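Long-range contacts in protein (sliding clamp) (Enterobacteria phage RB69, PDB 1B77), which probably encircles DNA as a ring of three subunits and tethers the phage DNA polymerase to its template, making replication processive: residues Q134-A139 with G151-E156; I147-Y152 with L167-Y172; N179-M184 with E221-H226. All coordinates share one frame; numbering follows the deposited sequence.

Interaction 1 (Q134-A139 with G151-E156)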
# COMPACT_ATOMS: atom_id res chain seq x y z
N GLN A 134 -13.06 -0.04 17.68
CA GLN A 134 -14.37 -0.36 17.13
C GLN A 134 -15.46 0.53 17.68
O GLN A 134 -16.53 0.06 18.06
CB GLN A 134 -14.75 -1.83 17.39
CG GLN A 134 -13.78 -2.86 16.84
CD GLN A 134 -12.69 -3.18 17.83
OE1 GLN A 134 -12.96 -3.65 18.93
NE2 GLN A 134 -11.44 -2.91 17.45
N ILE A 135 -15.18 1.83 17.75
CA ILE A 135 -16.17 2.77 18.24
C ILE A 135 -17.05 3.09 17.03
O ILE A 135 -16.58 3.66 16.05
CB ILE A 135 -15.52 4.07 18.76
CG1 ILE A 135 -14.64 3.76 19.98
CG2 ILE A 135 -16.60 5.09 19.12
CD1 ILE A 135 -13.94 4.95 20.58
N ASP A 136 -18.32 2.68 17.10
CA ASP A 136 -19.24 2.91 16.00
C ASP A 136 -20.26 4.01 16.31
O ASP A 136 -21.07 4.38 15.46
CB ASP A 136 -19.97 1.61 15.66
CG ASP A 136 -20.80 1.08 16.83
OD1 ASP A 136 -20.64 1.60 17.95
OD2 ASP A 136 -21.59 0.14 16.61
N THR A 137 -20.20 4.54 17.53
CA THR A 137 -21.13 5.58 17.93
C THR A 137 -20.55 6.45 19.04
O THR A 137 -19.88 5.95 19.94
CB THR A 137 -22.44 4.98 18.46
OG1 THR A 137 -22.19 4.32 19.71
CG2 THR A 137 -23.01 3.95 17.49
N ILE A 138 -20.80 7.75 18.95
CA ILE A 138 -20.32 8.67 19.97
C ILE A 138 -21.52 9.40 20.55
O ILE A 138 -22.58 9.47 19.92
CB ILE A 138 -19.34 9.73 19.39
CG1 ILE A 138 -20.06 10.60 18.37
CG2 ILE A 138 -18.15 9.04 18.76
CD1 ILE A 138 -19.26 11.80 17.92
N ALA A 139 -21.35 9.94 21.75
CA ALA A 139 -22.39 10.70 22.41
C ALA A 139 -21.81 11.99 22.96
O ALA A 139 -20.82 11.98 23.69
CB ALA A 139 -23.00 9.87 23.54
N GLY A 151 -17.16 7.72 23.40
CA GLY A 151 -17.22 6.79 22.28
C GLY A 151 -17.58 5.40 22.76
O GLY A 151 -17.02 4.92 23.74
N TYR A 152 -18.50 4.75 22.05
CA TYR A 152 -18.94 3.41 22.43
C TYR A 152 -18.95 2.43 21.26
O TYR A 152 -18.80 2.81 20.10
CB TYR A 152 -20.36 3.44 22.99
CG TYR A 152 -20.64 4.46 24.06
CD1 TYR A 152 -20.88 5.80 23.74
CD2 TYR A 152 -20.72 4.08 25.39
CE1 TYR A 152 -21.20 6.73 24.74
CE2 TYR A 152 -21.04 4.99 26.39
CZ TYR A 152 -21.27 6.31 26.06
OH TYR A 152 -21.59 7.20 27.06
N ASN A 153 -19.14 1.16 21.60
CA ASN A 153 -19.24 0.10 20.61
C ASN A 153 -20.67 -0.39 20.75
O ASN A 153 -20.94 -1.32 21.51
CB ASN A 153 -18.27 -1.04 20.89
CG ASN A 153 -18.26 -2.07 19.77
OD1 ASN A 153 -19.31 -2.47 19.27
ND2 ASN A 153 -17.07 -2.50 19.37
N LYS A 154 -21.58 0.27 20.04
CA LYS A 154 -23.01 -0.04 20.05
C LYS A 154 -23.32 -1.54 19.94
O LYS A 154 -24.26 -2.04 20.56
CB LYS A 154 -23.68 0.71 18.91
CG LYS A 154 -25.19 0.54 18.82
CD LYS A 154 -25.91 1.28 19.92
CE LYS A 154 -27.40 1.27 19.68
NZ LYS A 154 -28.12 2.06 20.72
N VAL A 155 -22.52 -2.25 19.15
CA VAL A 155 -22.73 -3.67 18.94
C VAL A 155 -22.71 -4.48 20.24
O VAL A 155 -23.65 -5.22 20.54
CB VAL A 155 -21.68 -4.25 17.98
CG1 VAL A 155 -21.97 -5.72 17.70
CG2 VAL A 155 -21.69 -3.45 16.67
N GLU A 156 -21.64 -4.34 21.01
CA GLU A 156 -21.50 -5.07 22.26
C GLU A 156 -21.95 -4.26 23.48
O GLU A 156 -21.89 -4.74 24.61
CB GLU A 156 -20.04 -5.50 22.45
CG GLU A 156 -19.12 -4.34 22.79
CD GLU A 156 -17.66 -4.75 22.85
OE1 GLU A 156 -17.35 -5.79 23.48
OE2 GLU A 156 -16.82 -4.01 22.28
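Y152 and T137 form the tight end of this contact. Y152 N donates to T137 O at 2.8 Å, nearly straight at the hydrogen (171°), and the same carbonyl oxygen lies at the edge of the Y152 ring, in its plane. Further out, CE1 packs on the methyl CB of A139 at 3.8 Å. On the other face of the sheet I135 CD1 reaches over the side-chain-less face of G151, 4.1 Å from G151 CA, while CG2 lies against the backbone of G151 and Y152. The returning bond is split: Y152 O receives weak bonds from both D136 N (3.0 Å) and T137 N (3.4 Å). Two residues opposite one are the signature of a classic beta bulge, here at the open end of the hairpin made by strands 137-143 and 146-152 in the C-terminal half of the clamp. D136, the first bulge residue, also uses its side chain: with chi1 at 61° its carboxylate swings across to K154, where OD1 accepts the backbone N at 2.6 Å through its syn lone pair. K154 CB lies against that carboxylate; its ammonium group leads away to S158 O. The solvent side, loop before T137 and from N153 on, is looser: Q134 offers CB, 3.1 Å from N153 ND2, its amide taking no part, and exposed V155 touches D136 OD2 through CG2 at 3.6 Å.

Interaction 2 (I147-Y152 with L167-Y172)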
# COMPACT_ATOMS: atom_id res chain seq x y z
N ILE A 147 -18.58 19.95 28.19
CA ILE A 147 -19.27 19.21 27.15
C ILE A 147 -18.26 18.13 26.82
O ILE A 147 -17.08 18.42 26.64
CB ILE A 147 -19.52 20.07 25.88
CG1 ILE A 147 -20.42 21.25 26.21
CG2 ILE A 147 -20.18 19.21 24.79
CD1 ILE A 147 -21.80 20.86 26.66
N VAL A 148 -18.72 16.88 26.79
CA VAL A 148 -17.81 15.79 26.49
C VAL A 148 -18.34 14.86 25.41
O VAL A 148 -19.54 14.76 25.18
CB VAL A 148 -17.52 14.95 27.75
CG1 VAL A 148 -16.93 15.84 28.83
CG2 VAL A 148 -18.79 14.28 28.24
N ILE A 149 -17.41 14.19 24.74
CA ILE A 149 -17.73 13.22 23.69
C ILE A 149 -17.29 11.86 24.18
O ILE A 149 -16.10 11.64 24.42
CB ILE A 149 -16.98 13.51 22.38
CG1 ILE A 149 -17.48 14.82 21.76
CG2 ILE A 149 -17.15 12.35 21.42
CD1 ILE A 149 -16.90 15.12 20.38
N ASN A 150 -18.24 10.94 24.33
CA ASN A 150 -17.93 9.58 24.76
C ASN A 150 -18.09 8.66 23.56
O ASN A 150 -19.04 8.80 22.78
CB ASN A 150 -18.87 9.13 25.88
CG ASN A 150 -18.65 9.87 27.17
OD1 ASN A 150 -17.54 9.92 27.69
ND2 ASN A 150 -19.72 10.46 27.70
N GLY A 151 -17.16 7.72 23.40
CA GLY A 151 -17.22 6.79 22.28
C GLY A 151 -17.58 5.40 22.76
O GLY A 151 -17.02 4.92 23.74
N TYR A 152 -18.50 4.75 22.05
CA TYR A 152 -18.94 3.41 22.43
C TYR A 152 -18.95 2.43 21.26
O TYR A 152 -18.80 2.81 20.10
CB TYR A 152 -20.36 3.44 22.99
CG TYR A 152 -20.64 4.46 24.06
CD1 TYR A 152 -20.88 5.80 23.74
CD2 TYR A 152 -20.72 4.08 25.39
CE1 TYR A 152 -21.20 6.73 24.74
CE2 TYR A 152 -21.04 4.99 26.39
CZ TYR A 152 -21.27 6.31 26.06
OH TYR A 152 -21.59 7.20 27.06
N LEU A 167 -13.43 12.39 25.25
CA LEU A 167 -12.76 13.63 24.89
C LEU A 167 -13.52 14.83 25.43
O LEU A 167 -14.72 14.99 25.19
CB LEU A 167 -12.65 13.73 23.36
CG LEU A 167 -12.29 15.08 22.73
CD1 LEU A 167 -10.89 15.51 23.16
CD2 LEU A 167 -12.36 14.97 21.22
N THR A 168 -12.81 15.68 26.17
CA THR A 168 -13.40 16.89 26.75
C THR A 168 -13.29 18.04 25.75
O THR A 168 -12.22 18.27 25.16
CB THR A 168 -12.66 17.29 28.05
OG1 THR A 168 -12.70 16.20 28.98
CG2 THR A 168 -13.29 18.51 28.68
N LEU A 169 -14.38 18.77 25.55
CA LEU A 169 -14.36 19.87 24.60
C LEU A 169 -14.28 21.24 25.27
O LEU A 169 -13.18 21.76 25.51
CB LEU A 169 -15.59 19.80 23.69
CG LEU A 169 -15.69 18.45 22.95
CD1 LEU A 169 -16.93 18.42 22.07
CD2 LEU A 169 -14.43 18.22 22.13
N THR A 170 -15.43 21.83 25.57
CA THR A 170 -15.50 23.15 26.19
C THR A 170 -16.26 23.15 27.51
O THR A 170 -16.85 22.13 27.90
CB THR A 170 -16.18 24.15 25.26
OG1 THR A 170 -17.50 23.69 24.95
CG2 THR A 170 -15.39 24.31 23.97
N ASP A 171 -16.26 24.29 28.19
CA ASP A 171 -16.96 24.43 29.46
C ASP A 171 -18.43 24.65 29.20
O ASP A 171 -18.81 25.30 28.22
CB ASP A 171 -16.41 25.62 30.26
CG ASP A 171 -14.92 25.52 30.53
OD1 ASP A 171 -14.44 24.44 30.91
OD2 ASP A 171 -14.22 26.55 30.36
N TYR A 172 -19.27 24.11 30.07
CA TYR A 172 -20.71 24.27 29.93
C TYR A 172 -21.34 24.63 31.26
O TYR A 172 -21.41 23.80 32.17
CB TYR A 172 -21.36 22.99 29.40
CG TYR A 172 -22.87 23.08 29.31
CD1 TYR A 172 -23.48 23.97 28.42
CD2 TYR A 172 -23.69 22.30 30.11
CE1 TYR A 172 -24.86 24.07 28.33
CE2 TYR A 172 -25.08 22.39 30.04
CZ TYR A 172 -25.66 23.28 29.14
OH TYR A 172 -27.03 23.37 29.05
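I147 and Y172 are brought together by two first torsions: the isoleucine holds CG1 beside its own backbone N (chi1 -62°), while the tyrosine ring swings opposite its backbone N (chi1 177°). A second bend in I147 then carries CD1 onto the root of the tyrosine, 3.5 Å from Y172 CB and 3.6 Å from Y172 CG. The side chain itself runs on past the isoleucine, its hydroxyl bonding N176 O and its ring stacking edge-to-face with that of F178. Farther along, L169 lays a methyl across I149: CD1 is 3.7 Å from both I149 CG1 and I149 CD1, a diagonal contact between residues that are not directly paired. Four backbone bonds fix the register. I149 and L167 form a hydrogen-bonded pair with both links present, I149 N to L167 O at 2.8 Å and L167 N to I149 O at 2.9 Å. V148 faces T168 as the adjoining non-hydrogen-bonded pair. At I147 the pattern shifts: its O accepts from L169 N, but its N reaches T170 O at 2.8 Å, one residue further on, where the backbone of L169 departs from the extended form. Outside the two segments, L167 packs on I118, and T170 OG1 bonds T116 OG1. The strand axes run 159° apart, as expected of twisted antiparallel neighbours. Strand 165-171 is outermost in its sheet within this chain, but L167 also pairs antiparallel with a strand of the second subunit, the sheet continuation across subunits by which sliding clamps close their ring.

Interaction 3 (N179-M184 with E221-H226)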
# COMPACT_ATOMS: atom_id res chain seq x y z
N ASN A 179 -27.80 14.21 25.83
CA ASN A 179 -26.93 13.11 25.43
C ASN A 179 -27.24 12.83 23.96
O ASN A 179 -28.03 11.94 23.63
CB ASN A 179 -27.22 11.86 26.28
CG ASN A 179 -26.21 10.75 26.05
OD1 ASN A 179 -26.38 9.90 25.18
ND2 ASN A 179 -25.13 10.78 26.82
N PHE A 180 -26.62 13.63 23.09
CA PHE A 180 -26.83 13.51 21.65
C PHE A 180 -25.97 12.38 21.09
O PHE A 180 -24.75 12.40 21.22
CB PHE A 180 -26.50 14.82 20.93
CG PHE A 180 -27.35 15.99 21.38
CD1 PHE A 180 -28.68 16.10 20.97
CD2 PHE A 180 -26.82 16.98 22.19
CE1 PHE A 180 -29.47 17.19 21.37
CE2 PHE A 180 -27.60 18.07 22.60
CZ PHE A 180 -28.92 18.17 22.19
N VAL A 181 -26.62 11.42 20.45
CA VAL A 181 -25.95 10.26 19.88
C VAL A 181 -25.72 10.36 18.37
O VAL A 181 -26.64 10.65 17.61
CB VAL A 181 -26.76 8.98 20.16
CG1 VAL A 181 -26.02 7.76 19.64
CG2 VAL A 181 -27.02 8.87 21.65
N ILE A 182 -24.48 10.10 17.95
CA ILE A 182 -24.13 10.17 16.54
C ILE A 182 -23.49 8.88 16.03
O ILE A 182 -22.60 8.32 16.66
CB ILE A 182 -23.15 11.34 16.27
CG1 ILE A 182 -23.88 12.67 16.47
CG2 ILE A 182 -22.58 11.25 14.85
CD1 ILE A 182 -22.99 13.89 16.34
N ASN A 183 -23.97 8.40 14.88
CA ASN A 183 -23.43 7.20 14.27
C ASN A 183 -22.09 7.61 13.66
O ASN A 183 -22.04 8.42 12.74
CB ASN A 183 -24.38 6.67 13.19
CG ASN A 183 -23.77 5.53 12.37
OD1 ASN A 183 -22.92 4.78 12.86
ND2 ASN A 183 -24.23 5.38 11.13
N MET A 184 -21.01 7.06 14.19
CA MET A 184 -19.68 7.42 13.71
C MET A 184 -19.50 7.28 12.21
O MET A 184 -18.63 7.92 11.63
CB MET A 184 -18.61 6.60 14.43
CG MET A 184 -17.25 7.25 14.35
SD MET A 184 -16.92 8.48 15.65
CE MET A 184 -18.22 9.62 15.44
N GLU A 221 -29.10 10.08 16.31
CA GLU A 221 -29.87 8.87 16.60
C GLU A 221 -31.12 9.04 17.45
O GLU A 221 -31.27 10.01 18.19
CB GLU A 221 -28.96 7.83 17.24
CG GLU A 221 -27.74 7.53 16.39
CD GLU A 221 -28.11 7.20 14.97
OE1 GLU A 221 -28.90 6.26 14.77
OE2 GLU A 221 -27.63 7.90 14.05
N ALA A 222 -32.02 8.06 17.33
CA ALA A 222 -33.28 8.06 18.06
C ALA A 222 -33.08 7.91 19.56
O ALA A 222 -33.90 8.37 20.35
CB ALA A 222 -34.19 6.95 17.54
N ASP A 223 -31.97 7.29 19.96
CA ASP A 223 -31.70 7.11 21.38
C ASP A 223 -31.11 8.36 22.02
O ASP A 223 -30.67 8.34 23.17
CB ASP A 223 -30.79 5.90 21.60
CG ASP A 223 -29.64 5.84 20.62
OD1 ASP A 223 -29.89 5.91 19.39
OD2 ASP A 223 -28.48 5.72 21.07
N SER A 224 -31.11 9.46 21.27
CA SER A 224 -30.61 10.72 21.80
C SER A 224 -31.67 11.21 22.78
O SER A 224 -32.84 10.86 22.66
CB SER A 224 -30.45 11.76 20.67
OG SER A 224 -29.54 11.34 19.68
N THR A 225 -31.25 12.02 23.75
CA THR A 225 -32.17 12.59 24.73
C THR A 225 -31.69 13.98 25.11
O THR A 225 -30.48 14.22 25.19
CB THR A 225 -32.24 11.73 26.02
OG1 THR A 225 -30.92 11.56 26.55
CG2 THR A 225 -32.86 10.37 25.73
N HIS A 226 -32.62 14.90 25.32
CA HIS A 226 -32.28 16.27 25.70
C HIS A 226 -33.40 16.92 26.52
O HIS A 226 -34.53 16.44 26.53
CB HIS A 226 -32.02 17.12 24.46
CG HIS A 226 -33.22 17.33 23.61
ND1 HIS A 226 -33.70 16.37 22.74
CD2 HIS A 226 -34.07 18.38 23.50
CE1 HIS A 226 -34.78 16.83 22.14
NE2 HIS A 226 -35.03 18.04 22.58
O HOH W 1 -29.29 8.58 25.27
O HOH W 2 -25.94 9.73 13.34
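S224 OG is gripped from two sides of the contact: it accepts from V181 N at 3.0 Å and donates to E221 O at 2.6 Å. One serine oxygen thus links the turn to the strand. S224 N also bonds E221 O, at 3.1 Å and from the same face of the carbonyl plane as the hydroxyl, closing a type I turn from E221 to S224. The carbonyl of V181, on the same edge of the strand, is held too: E221 N donates to V181 O at 2.8 Å (172° at the hydrogen). The V181 side chain wedges under the turn at right angles to D223, both methyls, CG1 and CG2, lying 3.5 Å from D223 OD2, while the bent E221 chain packs CG against CG1. Water extends the grip at two places, joining N179 OD1 to D223 O and N183 N to E221 OE2. Past the turn, N179 and T225 make a hydrogen-bonded pair: N179 N to T225 O is nearly collinear with the carbonyl, whereas T225 N reaches N179 O from 50° above its plane. H226 CB lies obliquely at the F180 ring, 4.0 Å from F180 CZ. Here the C-terminal segment adds a short antiparallel edge strand, 225-226, beside strand 178-183 of the sheet.

Overall arrangement
All three contacts belong to one five-stranded antiparallel sheet in the C-terminal half of the clamp subunit, ordered 165-171, 146-152, 137-143, 178-183, 225-226. Interaction 2 joins the first two strands, interaction 1 the second and third, and interaction 3 the last two, at the opposite edge. Interactions 1 and 2 share G151 and Y152 on strand 146-152, with centres about 15 Å apart. Interaction 3 lies about 11 Å from interaction 1 between centres, and I138 O and I182 N, 2.8 Å apart, probably hydrogen-bond between the neighbouring strands 137-143 and 178-183. Along the chain, interaction 3 opens after both others have closed, so chain-end residues complete a sheet whose far edge meets another subunit.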